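Local atomic coordinates of glycerol-3-phosphate dehydrogenase [NAD(+)] (Dunaliella salina, PDB entry 6IUY), a protein that probably catalyses the NAD-dependent interconversion of sn-glycerol 3-phosphate and dihydroxyacetone phosphate, and also carries a haloacid dehalogenase-like domain with a bound magnesium ion. Residues K255-S264 and S288-H299; D345-M356 and V373-M382. All blocks are in the same frame, centred on the assembly; numbering follows the deposited sequence.

How the interactions relate
Read from the N terminus, strand 257-262 leads through helix 266-282 into strand 293-297, and interaction 1 closes that loop. Only afterwards does the chain enter strand 346-349, pass helix 356-366 and return in strand 374-377, where interaction 2 closes a second loop. The two contacts are thus in series, neither nested nor crossed. In space they join side by side, because strands 257-262 and 346-349 are neighbours in one sheet: Val-262 N lies 2.7 Å from Ile-348 O, a probable hydrogen bond. Across the sheet the order is 293-297, 257-262, 346-349, 374-377, all parallel, and both contacts reach NAD near the C-terminal ends of these strands.

Interaction 1 of 2, residues K255-S264 and S288-H299. With NAD (nicotinamide-adenine-dinucleotide), chain C.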
# COMPACT_ATOMS: atom_id res chain seq x y z
N LYS A 255 -35.67 15.24 -4.25
CA LYS A 255 -35.41 14.83 -2.87
C LYS A 255 -34.42 15.79 -2.19
O LYS A 255 -33.43 16.23 -2.80
CB LYS A 255 -34.88 13.39 -2.81
CG LYS A 255 -35.16 12.72 -1.46
CD LYS A 255 -34.56 11.32 -1.39
CE LYS A 255 -34.96 10.59 -0.11
NZ LYS A 255 -34.49 9.16 -0.09
N ARG A 256 -34.72 16.14 -0.94
CA ARG A 256 -33.80 16.92 -0.11
C ARG A 256 -33.50 16.11 1.14
O ARG A 256 -34.39 15.86 1.96
CB ARG A 256 -34.38 18.28 0.27
CG ARG A 256 -33.35 19.21 0.88
CD ARG A 256 -33.97 20.46 1.48
NE ARG A 256 -34.51 21.35 0.47
CZ ARG A 256 -35.81 21.59 0.30
NH1 ARG A 256 -36.71 21.00 1.08
NH2 ARG A 256 -36.21 22.43 -0.65
N TYR A 257 -32.25 15.69 1.28
CA TYR A 257 -31.88 14.75 2.33
C TYR A 257 -31.79 15.44 3.68
O TYR A 257 -31.17 16.50 3.79
CB TYR A 257 -30.55 14.09 1.97
CG TYR A 257 -30.67 13.08 0.85
CD1 TYR A 257 -30.69 13.49 -0.48
CD2 TYR A 257 -30.77 11.73 1.12
CE1 TYR A 257 -30.82 12.55 -1.51
CE2 TYR A 257 -30.88 10.80 0.11
CZ TYR A 257 -30.91 11.21 -1.20
OH TYR A 257 -31.03 10.27 -2.19
N LYS A 258 -32.45 14.89 4.70
CA LYS A 258 -32.23 15.34 6.08
C LYS A 258 -31.13 14.47 6.68
O LYS A 258 -31.19 13.25 6.58
CB LYS A 258 -33.49 15.22 6.96
CG LYS A 258 -34.68 16.14 6.59
CD LYS A 258 -35.73 16.15 7.72
CE LYS A 258 -37.16 16.29 7.20
NZ LYS A 258 -37.31 17.44 6.27
N VAL A 259 -30.14 15.09 7.31
CA VAL A 259 -29.00 14.33 7.82
C VAL A 259 -29.05 14.20 9.33
O VAL A 259 -29.28 15.18 10.03
CB VAL A 259 -27.68 15.01 7.43
CG1 VAL A 259 -26.49 14.18 7.92
CG2 VAL A 259 -27.64 15.22 5.90
N THR A 260 -28.85 12.99 9.83
CA THR A 260 -28.72 12.77 11.26
C THR A 260 -27.41 12.04 11.59
O THR A 260 -27.15 10.95 11.09
CB THR A 260 -29.91 11.96 11.78
OG1 THR A 260 -31.08 12.78 11.69
CG2 THR A 260 -29.70 11.55 13.24
N MET A 261 -26.61 12.67 12.46
CA MET A 261 -25.42 12.06 13.04
C MET A 261 -25.84 11.25 14.27
O MET A 261 -26.43 11.81 15.20
CB MET A 261 -24.40 13.14 13.42
CG MET A 261 -23.19 12.65 14.25
SD MET A 261 -22.09 11.55 13.32
CE MET A 261 -22.63 9.99 13.96
N VAL A 262 -25.57 9.95 14.26
CA VAL A 262 -25.83 9.10 15.41
C VAL A 262 -24.52 8.91 16.20
O VAL A 262 -23.73 8.01 15.90
CB VAL A 262 -26.39 7.72 15.00
CG1 VAL A 262 -26.60 6.84 16.23
CG2 VAL A 262 -27.67 7.87 14.21
N GLY A 263 -24.28 9.80 17.17
CA GLY A 263 -23.12 9.72 18.03
C GLY A 263 -22.70 11.14 18.27
O GLY A 263 -23.08 12.00 17.48
N SER A 264 -21.97 11.41 19.34
CA SER A 264 -21.59 12.79 19.62
C SER A 264 -20.22 12.89 20.31
O SER A 264 -19.97 13.83 21.07
CB SER A 264 -22.66 13.47 20.48
OG SER A 264 -22.86 12.76 21.69
N SER A 288 -31.26 22.52 -3.31
CA SER A 288 -30.31 21.86 -2.41
C SER A 288 -30.61 20.40 -2.17
O SER A 288 -31.75 20.04 -1.86
CB SER A 288 -30.28 22.57 -1.05
OG SER A 288 -29.52 21.81 -0.12
N VAL A 289 -29.59 19.54 -2.29
CA VAL A 289 -29.80 18.13 -2.00
C VAL A 289 -29.84 17.83 -0.48
O VAL A 289 -30.19 16.71 -0.10
CB VAL A 289 -28.72 17.25 -2.67
CG1 VAL A 289 -27.38 17.43 -2.00
CG2 VAL A 289 -29.12 15.78 -2.64
N PHE A 290 -29.51 18.81 0.37
CA PHE A 290 -29.54 18.59 1.83
C PHE A 290 -30.39 19.60 2.61
O PHE A 290 -30.38 20.80 2.31
CB PHE A 290 -28.12 18.61 2.44
CG PHE A 290 -27.18 17.64 1.82
CD1 PHE A 290 -27.37 16.29 1.98
CD2 PHE A 290 -26.09 18.08 1.08
CE1 PHE A 290 -26.51 15.40 1.42
CE2 PHE A 290 -25.23 17.19 0.51
CZ PHE A 290 -25.44 15.85 0.67
N GLU A 291 -31.09 19.11 3.63
CA GLU A 291 -31.66 20.00 4.65
C GLU A 291 -30.53 20.77 5.32
O GLU A 291 -29.46 20.21 5.54
CB GLU A 291 -32.44 19.20 5.70
CG GLU A 291 -33.92 19.02 5.38
CD GLU A 291 -34.64 20.35 5.17
OE1 GLU A 291 -34.50 21.26 6.02
OE2 GLU A 291 -35.34 20.50 4.14
N LYS A 292 -30.75 22.04 5.61
CA LYS A 292 -29.70 22.86 6.20
C LYS A 292 -29.32 22.37 7.58
O LYS A 292 -28.14 22.34 7.95
CB LYS A 292 -30.11 24.33 6.28
CG LYS A 292 -29.00 25.21 6.84
CD LYS A 292 -29.39 26.68 6.90
CE LYS A 292 -28.22 27.53 7.35
NZ LYS A 292 -28.54 28.99 7.30
N GLU A 293 -30.32 21.95 8.34
CA GLU A 293 -30.10 21.54 9.71
C GLU A 293 -29.70 20.08 9.87
O GLU A 293 -30.37 19.17 9.36
CB GLU A 293 -31.35 21.82 10.54
CG GLU A 293 -31.29 21.23 11.94
CD GLU A 293 -32.47 21.65 12.81
OE1 GLU A 293 -32.47 22.82 13.25
OE2 GLU A 293 -33.39 20.83 13.04
N VAL A 294 -28.63 19.84 10.62
CA VAL A 294 -28.19 18.48 10.88
C VAL A 294 -28.53 18.10 12.29
O VAL A 294 -28.21 18.83 13.22
CB VAL A 294 -26.65 18.32 10.69
CG1 VAL A 294 -26.24 16.89 10.93
CG2 VAL A 294 -26.23 18.76 9.33
N THR A 295 -29.12 16.93 12.48
CA THR A 295 -29.51 16.53 13.81
C THR A 295 -28.41 15.64 14.37
O THR A 295 -27.85 14.82 13.65
CB THR A 295 -30.87 15.80 13.78
OG1 THR A 295 -31.86 16.72 13.31
CG2 THR A 295 -31.28 15.32 15.12
N MET A 296 -28.06 15.83 15.64
CA MET A 296 -27.07 14.96 16.26
C MET A 296 -27.65 14.32 17.50
O MET A 296 -27.98 15.02 18.45
CB MET A 296 -25.79 15.74 16.59
CG MET A 296 -24.85 15.04 17.56
SD MET A 296 -23.20 15.79 17.60
CE MET A 296 -23.48 17.33 18.50
N TRP A 297 -27.77 13.00 17.51
CA TRP A 297 -28.10 12.28 18.74
C TRP A 297 -26.94 12.29 19.71
O TRP A 297 -25.81 11.87 19.39
CB TRP A 297 -28.49 10.85 18.45
CG TRP A 297 -28.76 10.03 19.70
CD1 TRP A 297 -29.78 10.20 20.59
CD2 TRP A 297 -28.01 8.90 20.17
NE1 TRP A 297 -29.71 9.25 21.59
CE2 TRP A 297 -28.63 8.45 21.36
CE3 TRP A 297 -26.86 8.23 19.71
CZ2 TRP A 297 -28.15 7.35 22.08
CZ3 TRP A 297 -26.39 7.14 20.43
CH2 TRP A 297 -27.03 6.71 21.60
N VAL A 298 -27.24 12.79 20.91
CA VAL A 298 -26.29 12.86 22.01
C VAL A 298 -26.74 11.96 23.14
O VAL A 298 -27.71 12.28 23.83
CB VAL A 298 -26.14 14.29 22.55
CG1 VAL A 298 -25.04 14.36 23.62
CG2 VAL A 298 -25.87 15.28 21.43
N HIS A 299 -26.06 10.84 23.34
CA HIS A 299 -26.37 9.95 24.45
C HIS A 299 -26.36 10.73 25.77
O HIS A 299 -25.44 11.50 26.02
CB HIS A 299 -25.36 8.82 24.53
CG HIS A 299 -25.55 7.93 25.71
ND1 HIS A 299 -24.71 7.95 26.82
CD2 HIS A 299 -26.46 6.96 25.96
CE1 HIS A 299 -25.12 7.05 27.69
NE2 HIS A 299 -26.18 6.43 27.20
PA NAD C . -15.46 9.05 21.88
O1A NAD C . -15.19 10.49 21.99
O2A NAD C . -14.22 8.17 21.92
O5B NAD C . -16.43 8.55 23.09
C5B NAD C . -17.30 9.48 23.75
C4B NAD C . -18.77 9.10 23.48
O4B NAD C . -19.06 7.97 24.06
C3B NAD C . -19.69 10.13 24.16
O3B NAD C . -20.24 11.00 23.28
C2B NAD C . -20.79 9.27 24.82
O2B NAD C . -22.12 9.88 24.50
C1B NAD C . -20.64 8.10 24.29
N9A NAD C . -21.10 7.13 25.18
C8A NAD C . -20.68 6.85 26.44
N7A NAD C . -21.43 5.83 26.90
C5A NAD C . -22.33 5.48 25.94
C6A NAD C . -23.33 4.52 25.89
N6A NAD C . -23.69 3.61 26.92
N1A NAD C . -24.07 4.38 24.78
C2A NAD C . -23.84 5.20 23.71
N3A NAD C . -22.87 6.14 23.76
C4A NAD C . -22.12 6.27 24.88
O3 NAD C . -16.24 8.81 20.49
PN NAD C . -15.73 9.17 19.01
O1N NAD C . -14.44 9.98 19.07
O2N NAD C . -16.78 9.96 18.26
O5D NAD C . -15.38 7.81 18.30
C5D NAD C . -16.40 6.90 17.92
C4D NAD C . -15.86 6.07 16.75
O4D NAD C . -15.16 6.84 15.93
C3D NAD C . -14.90 5.03 17.29
O3D NAD C . -15.19 3.85 16.73
C2D NAD C . -13.49 5.52 16.84
O2D NAD C . -12.62 4.32 16.74
C1D NAD C . -13.72 6.12 15.71
N1N NAD C . -12.77 7.14 15.34
C2N NAD C . -12.28 8.06 16.24
C3N NAD C . -11.36 9.03 15.83
C7N NAD C . -10.82 10.02 16.88
O7N NAD C . -9.83 10.68 16.65
N7N NAD C . -11.52 10.15 18.14
C4N NAD C . -10.93 9.09 14.53
C5N NAD C . -11.44 8.19 13.61
C6N NAD C . -12.36 7.23 14.02
O HOH W 1 -29.75 17.82 6.99
O HOH W 2 -32.01 17.31 10.37
O HOH W 3 -24.27 10.21 21.31
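Val-262 and Trp-297 meet at an oblique angle, CG1 of the valine 3.8 Å from CE3 of the indole. On the same face of the sheet Thr-260 and Thr-295 run alongside each other, pointing the same way; Thr-260 OG1 is hydrogen-bonded to Ala-340 O. The other face pairs Val-259 with Val-294, their CG1 atoms 4.1 Å apart, and Met-261 with Met-296. The parallel ladder is interrupted at Lys-292, where one water joins Val-259 N to Glu-291 O and Glu-293 O, and resumes at Tyr-257, which bonds Val-289 O and Glu-291 N. Here Arg-256 NH1 reaches Glu-291 OE2 at 3.4 Å, a salt bridge whose hydrogen bond is weak, the guanidinium and carboxylate planes 89° apart. The strands, linked through helix 266-282, belong to a Rossmann-type NAD-binding unit, and Gly-263 probably opens its GxGxxA loop. Ser-264 OG sits between its own N and carbonyl carbon (chi1 57°), which brings it 3.3 Å from Val-298 CG1 and within 2.9 Å of a water (O) also held by Trp-297 O and His-299 N. The His-299 ring lies flat against the adenine, NAD C6A 3.6 Å above its plane. Without the imidazole, as with an alanine here, this adenine face would probably lose its cover.

Interaction 2 of 2, residues D345-M356 and V373-M382; sequences DALIFCAPHQFM and VKAISLTKGM. With NAD (nicotinamide-adenine-dinucleotide), chain C; 13P (1,3-dihydroxyacetonephosphate), chain D.
His-353 lies with one face of its imidazole on the backbone of Gly-381, whose CA sits 3.4 Å from the ring centroid and 13° off the normal, a CH-pi contact. The ring gets there because CG stands between the backbone N and the carbonyl carbon (chi1 78°). Gly-381 has backbone angles that by themselves call for glycine, since a CB would jam against the preceding carbonyl O, and it would also clash with His-353 CG. NE2 and ND1 of the histidine are hydrogen-bonded to Glu-570 and Gln-563, which fixes the rotation of the ring. Beside it Thr-379 fills the tight part: CG2 touches His-353 CB at 3.5 Å, and OG1 donates to Ala-351 O at 3.1 Å. An ST turn, with Ser-377 OG accepting from Thr-379 N, shapes the backbone just before Lys-380. That lysine serves both ligands: its N bonds to NAD O3D at 3.0 Å, nearly straight at 172°, while NZ reaches O3 of dihydroxyacetone phosphate at 3.1 Å and forms a salt bridge with Asp-519.

Along the strands the packing stays close. Ile-348 and Ile-376 lie side by side, CG1 to CG2 3.8 Å, and the edge of the Phe-349 ring meets Ala-375 CB. At the far end the backbone bond from Lys-374 N to Asp-345 O (2.9 Å) holds, and Val-373 CG2 packs on Asp-345 O at 3.2 Å. Only the side-chain ends are looser and partly exposed: Asp-345 turns away, OD2 going to Lys-258 N, and the end of Lys-374 leads away from strand 346-349, where NZ makes a weak hydrogen bond to Tyr-257 OH.

The two strands form a beta-alpha-beta unit with helix 356-366. Strand 257-262 adjoins 346-349, strand 404-408 adjoins 374-377, helix 392-400 packs on Phe-349 and Thr-379, and helix 564-577 covers His-353 and Met-382.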
# COMPACT_ATOMS: atom_id res chain seq x y z
N ASP A 345 -33.06 10.98 6.08
CA ASP A 345 -32.79 10.30 4.81
C ASP A 345 -31.34 9.80 4.74
O ASP A 345 -31.04 8.81 4.09
CB ASP A 345 -33.06 11.25 3.64
CG ASP A 345 -34.46 11.86 3.71
OD1 ASP A 345 -35.43 11.12 3.47
OD2 ASP A 345 -34.57 13.07 4.01
N ALA A 346 -30.46 10.52 5.43
CA ALA A 346 -29.04 10.23 5.45
C ALA A 346 -28.59 9.99 6.89
O ALA A 346 -28.55 10.93 7.67
CB ALA A 346 -28.26 11.37 4.82
N LEU A 347 -28.26 8.75 7.23
CA LEU A 347 -27.79 8.42 8.57
C LEU A 347 -26.28 8.22 8.63
O LEU A 347 -25.75 7.37 7.92
CB LEU A 347 -28.46 7.14 9.08
CG LEU A 347 -29.92 7.12 9.54
CD1 LEU A 347 -30.28 5.72 10.02
CD2 LEU A 347 -30.11 8.13 10.66
N ILE A 348 -25.61 8.97 9.51
CA ILE A 348 -24.21 8.78 9.80
C ILE A 348 -24.07 8.05 11.14
O ILE A 348 -24.53 8.53 12.17
CB ILE A 348 -23.45 10.13 9.82
CG1 ILE A 348 -23.65 10.85 8.49
CG2 ILE A 348 -21.96 9.93 10.04
CD1 ILE A 348 -23.30 12.30 8.52
N PHE A 349 -23.47 6.87 11.12
CA PHE A 349 -23.23 6.16 12.36
C PHE A 349 -21.78 6.41 12.82
O PHE A 349 -20.84 6.06 12.11
CB PHE A 349 -23.53 4.67 12.19
CG PHE A 349 -25.00 4.36 12.05
CD1 PHE A 349 -25.80 4.24 13.18
CD2 PHE A 349 -25.59 4.21 10.80
CE1 PHE A 349 -27.18 3.97 13.07
CE2 PHE A 349 -26.96 3.93 10.69
CZ PHE A 349 -27.75 3.82 11.83
N CYS A 350 -21.62 7.03 13.99
CA CYS A 350 -20.31 7.36 14.56
C CYS A 350 -20.32 7.31 16.09
O CYS A 350 -20.28 8.33 16.75
CB CYS A 350 -19.84 8.74 14.10
SG CYS A 350 -18.07 9.05 14.40
N ALA A 351 -20.40 6.11 16.65
CA ALA A 351 -20.40 5.95 18.10
C ALA A 351 -19.39 4.88 18.44
O ALA A 351 -19.18 4.01 17.61
CB ALA A 351 -21.80 5.57 18.60
N PRO A 352 -18.78 4.93 19.64
CA PRO A 352 -17.83 3.88 20.04
C PRO A 352 -18.44 2.51 19.80
O PRO A 352 -19.61 2.30 20.13
CB PRO A 352 -17.62 4.13 21.53
CG PRO A 352 -17.85 5.59 21.69
CD PRO A 352 -18.98 5.92 20.71
N HIS A 353 -17.67 1.59 19.21
CA HIS A 353 -18.32 0.43 18.60
C HIS A 353 -18.99 -0.55 19.56
O HIS A 353 -19.83 -1.33 19.13
CB HIS A 353 -17.32 -0.32 17.73
CG HIS A 353 -16.38 -1.18 18.51
ND1 HIS A 353 -15.19 -0.71 19.03
CD2 HIS A 353 -16.43 -2.49 18.83
CE1 HIS A 353 -14.55 -1.69 19.63
NE2 HIS A 353 -15.29 -2.79 19.53
N GLN A 354 -18.66 -0.52 20.84
CA GLN A 354 -19.31 -1.46 21.76
C GLN A 354 -20.80 -1.16 21.94
O GLN A 354 -21.55 -2.00 22.42
CB GLN A 354 -18.63 -1.45 23.12
CG GLN A 354 -18.66 -0.12 23.77
CD GLN A 354 -17.39 0.67 23.52
OE1 GLN A 354 -16.95 0.81 22.38
NE2 GLN A 354 -16.80 1.19 24.59
N PHE A 355 -21.22 0.04 21.54
CA PHE A 355 -22.59 0.50 21.74
C PHE A 355 -23.45 0.26 20.51
O PHE A 355 -24.68 0.40 20.57
CB PHE A 355 -22.61 1.99 22.11
CG PHE A 355 -21.87 2.30 23.36
CD1 PHE A 355 -22.11 1.58 24.52
CD2 PHE A 355 -20.89 3.26 23.36
CE1 PHE A 355 -21.41 1.84 25.67
CE2 PHE A 355 -20.17 3.53 24.52
CZ PHE A 355 -20.43 2.81 25.68
N MET A 356 -22.80 -0.11 19.41
CA MET A 356 -23.46 -0.03 18.10
C MET A 356 -24.52 -1.09 17.94
O MET A 356 -25.56 -0.83 17.33
CB MET A 356 -22.45 -0.15 16.97
CG MET A 356 -21.95 1.21 16.52
SD MET A 356 -23.28 2.18 15.78
CE MET A 356 -22.53 3.76 15.87
N VAL A 373 -33.39 4.62 3.19
CA VAL A 373 -32.45 5.51 3.87
C VAL A 373 -31.01 5.15 3.50
O VAL A 373 -30.67 3.98 3.43
CB VAL A 373 -32.61 5.46 5.41
CG1 VAL A 373 -32.42 4.05 5.91
CG2 VAL A 373 -31.59 6.36 6.07
N LYS A 374 -30.18 6.15 3.29
CA LYS A 374 -28.75 5.91 3.03
C LYS A 374 -28.01 5.95 4.38
O LYS A 374 -28.26 6.84 5.20
CB LYS A 374 -28.17 6.96 2.07
CG LYS A 374 -28.96 7.16 0.76
CD LYS A 374 -28.87 5.95 -0.17
CE LYS A 374 -29.70 6.12 -1.44
NZ LYS A 374 -29.59 7.49 -2.05
N ALA A 375 -27.13 4.98 4.62
CA ALA A 375 -26.33 4.99 5.84
C ALA A 375 -24.83 5.07 5.52
O ALA A 375 -24.38 4.59 4.47
CB ALA A 375 -26.63 3.76 6.67
N ILE A 376 -24.07 5.67 6.42
CA ILE A 376 -22.61 5.53 6.38
C ILE A 376 -22.09 5.39 7.79
O ILE A 376 -22.63 5.97 8.73
CB ILE A 376 -21.93 6.72 5.70
CG1 ILE A 376 -20.43 6.45 5.50
CG2 ILE A 376 -22.17 8.00 6.49
CD1 ILE A 376 -19.73 7.43 4.52
N SER A 377 -21.04 4.59 7.94
CA SER A 377 -20.44 4.34 9.24
C SER A 377 -19.03 4.91 9.30
O SER A 377 -18.24 4.75 8.36
CB SER A 377 -20.41 2.84 9.52
OG SER A 377 -19.70 2.56 10.70
N LEU A 378 -18.73 5.61 10.38
CA LEU A 378 -17.41 6.16 10.64
C LEU A 378 -16.73 5.34 11.73
O LEU A 378 -15.62 5.66 12.16
CB LEU A 378 -17.52 7.62 11.06
CG LEU A 378 -17.56 8.69 9.97
CD1 LEU A 378 -18.64 8.39 8.92
CD2 LEU A 378 -17.78 10.05 10.59
N THR A 379 -17.39 4.27 12.16
CA THR A 379 -17.03 3.57 13.39
C THR A 379 -16.01 2.43 13.20
O THR A 379 -16.08 1.67 12.22
CB THR A 379 -18.30 3.01 14.05
OG1 THR A 379 -19.11 4.11 14.50
CG2 THR A 379 -17.97 2.11 15.25
N LYS A 380 -15.10 2.28 14.16
CA LYS A 380 -14.05 1.28 14.07
C LYS A 380 -14.16 0.31 15.23
O LYS A 380 -14.30 0.71 16.40
CB LYS A 380 -12.67 1.97 14.04
CG LYS A 380 -12.45 2.77 12.76
CD LYS A 380 -11.25 3.70 12.81
CE LYS A 380 -11.24 4.58 11.58
NZ LYS A 380 -10.14 5.60 11.54
N GLY A 381 -14.15 -0.97 14.91
CA GLY A 381 -14.48 -2.00 15.88
C GLY A 381 -15.37 -3.01 15.18
O GLY A 381 -15.86 -2.77 14.06
N MET A 382 -15.58 -4.14 15.83
CA MET A 382 -16.40 -5.18 15.24
C MET A 382 -17.18 -5.93 16.31
O MET A 382 -16.86 -5.84 17.50
CB MET A 382 -15.55 -6.17 14.45
CG MET A 382 -14.59 -7.00 15.30
SD MET A 382 -13.97 -8.42 14.37
CE MET A 382 -12.77 -9.06 15.51
PA NAD C . -15.46 9.05 21.88
O1A NAD C . -15.19 10.49 21.99
O2A NAD C . -14.22 8.17 21.92
O5B NAD C . -16.43 8.55 23.09
C5B NAD C . -17.30 9.48 23.75
C4B NAD C . -18.77 9.10 23.48
O4B NAD C . -19.06 7.97 24.06
C3B NAD C . -19.69 10.13 24.16
O3B NAD C . -20.24 11.00 23.28
C2B NAD C . -20.79 9.27 24.82
O2B NAD C . -22.12 9.88 24.50
C1B NAD C . -20.64 8.10 24.29
N9A NAD C . -21.10 7.13 25.18
C8A NAD C . -20.68 6.85 26.44
N7A NAD C . -21.43 5.83 26.90
C5A NAD C . -22.33 5.48 25.94
C6A NAD C . -23.33 4.52 25.89
N6A NAD C . -23.69 3.61 26.92
N1A NAD C . -24.07 4.38 24.78
C2A NAD C . -23.84 5.20 23.71
N3A NAD C . -22.87 6.14 23.76
C4A NAD C . -22.12 6.27 24.88
O3 NAD C . -16.24 8.81 20.49
PN NAD C . -15.73 9.17 19.01
O1N NAD C . -14.44 9.98 19.07
O2N NAD C . -16.78 9.96 18.26
O5D NAD C . -15.38 7.81 18.30
C5D NAD C . -16.40 6.90 17.92
C4D NAD C . -15.86 6.07 16.75
O4D NAD C . -15.16 6.84 15.93
C3D NAD C . -14.90 5.03 17.29
O3D NAD C . -15.19 3.85 16.73
C2D NAD C . -13.49 5.52 16.84
O2D NAD C . -12.62 4.32 16.74
C1D NAD C . -13.72 6.12 15.71
N1N NAD C . -12.77 7.14 15.34
C2N NAD C . -12.28 8.06 16.24
C3N NAD C . -11.36 9.03 15.83
C7N NAD C . -10.82 10.02 16.88
O7N NAD C . -9.83 10.68 16.65
N7N NAD C . -11.52 10.15 18.14
C4N NAD C . -10.93 9.09 14.53
C5N NAD C . -11.44 8.19 13.61
C6N NAD C . -12.36 7.23 14.02
P 13P D . -7.31 6.27 18.37
O1P 13P D . -7.01 6.06 16.90
O2P 13P D . -7.17 7.74 18.62
O3P 13P D . -6.32 5.46 19.16
O1 13P D . -8.77 5.83 18.85
C1 13P D . -9.66 5.10 18.04
C2 13P D . -9.69 5.81 16.72
O2 13P D . -9.54 7.01 16.69
C3 13P D . -9.90 5.05 15.44
O3 13P D . -9.06 5.62 14.45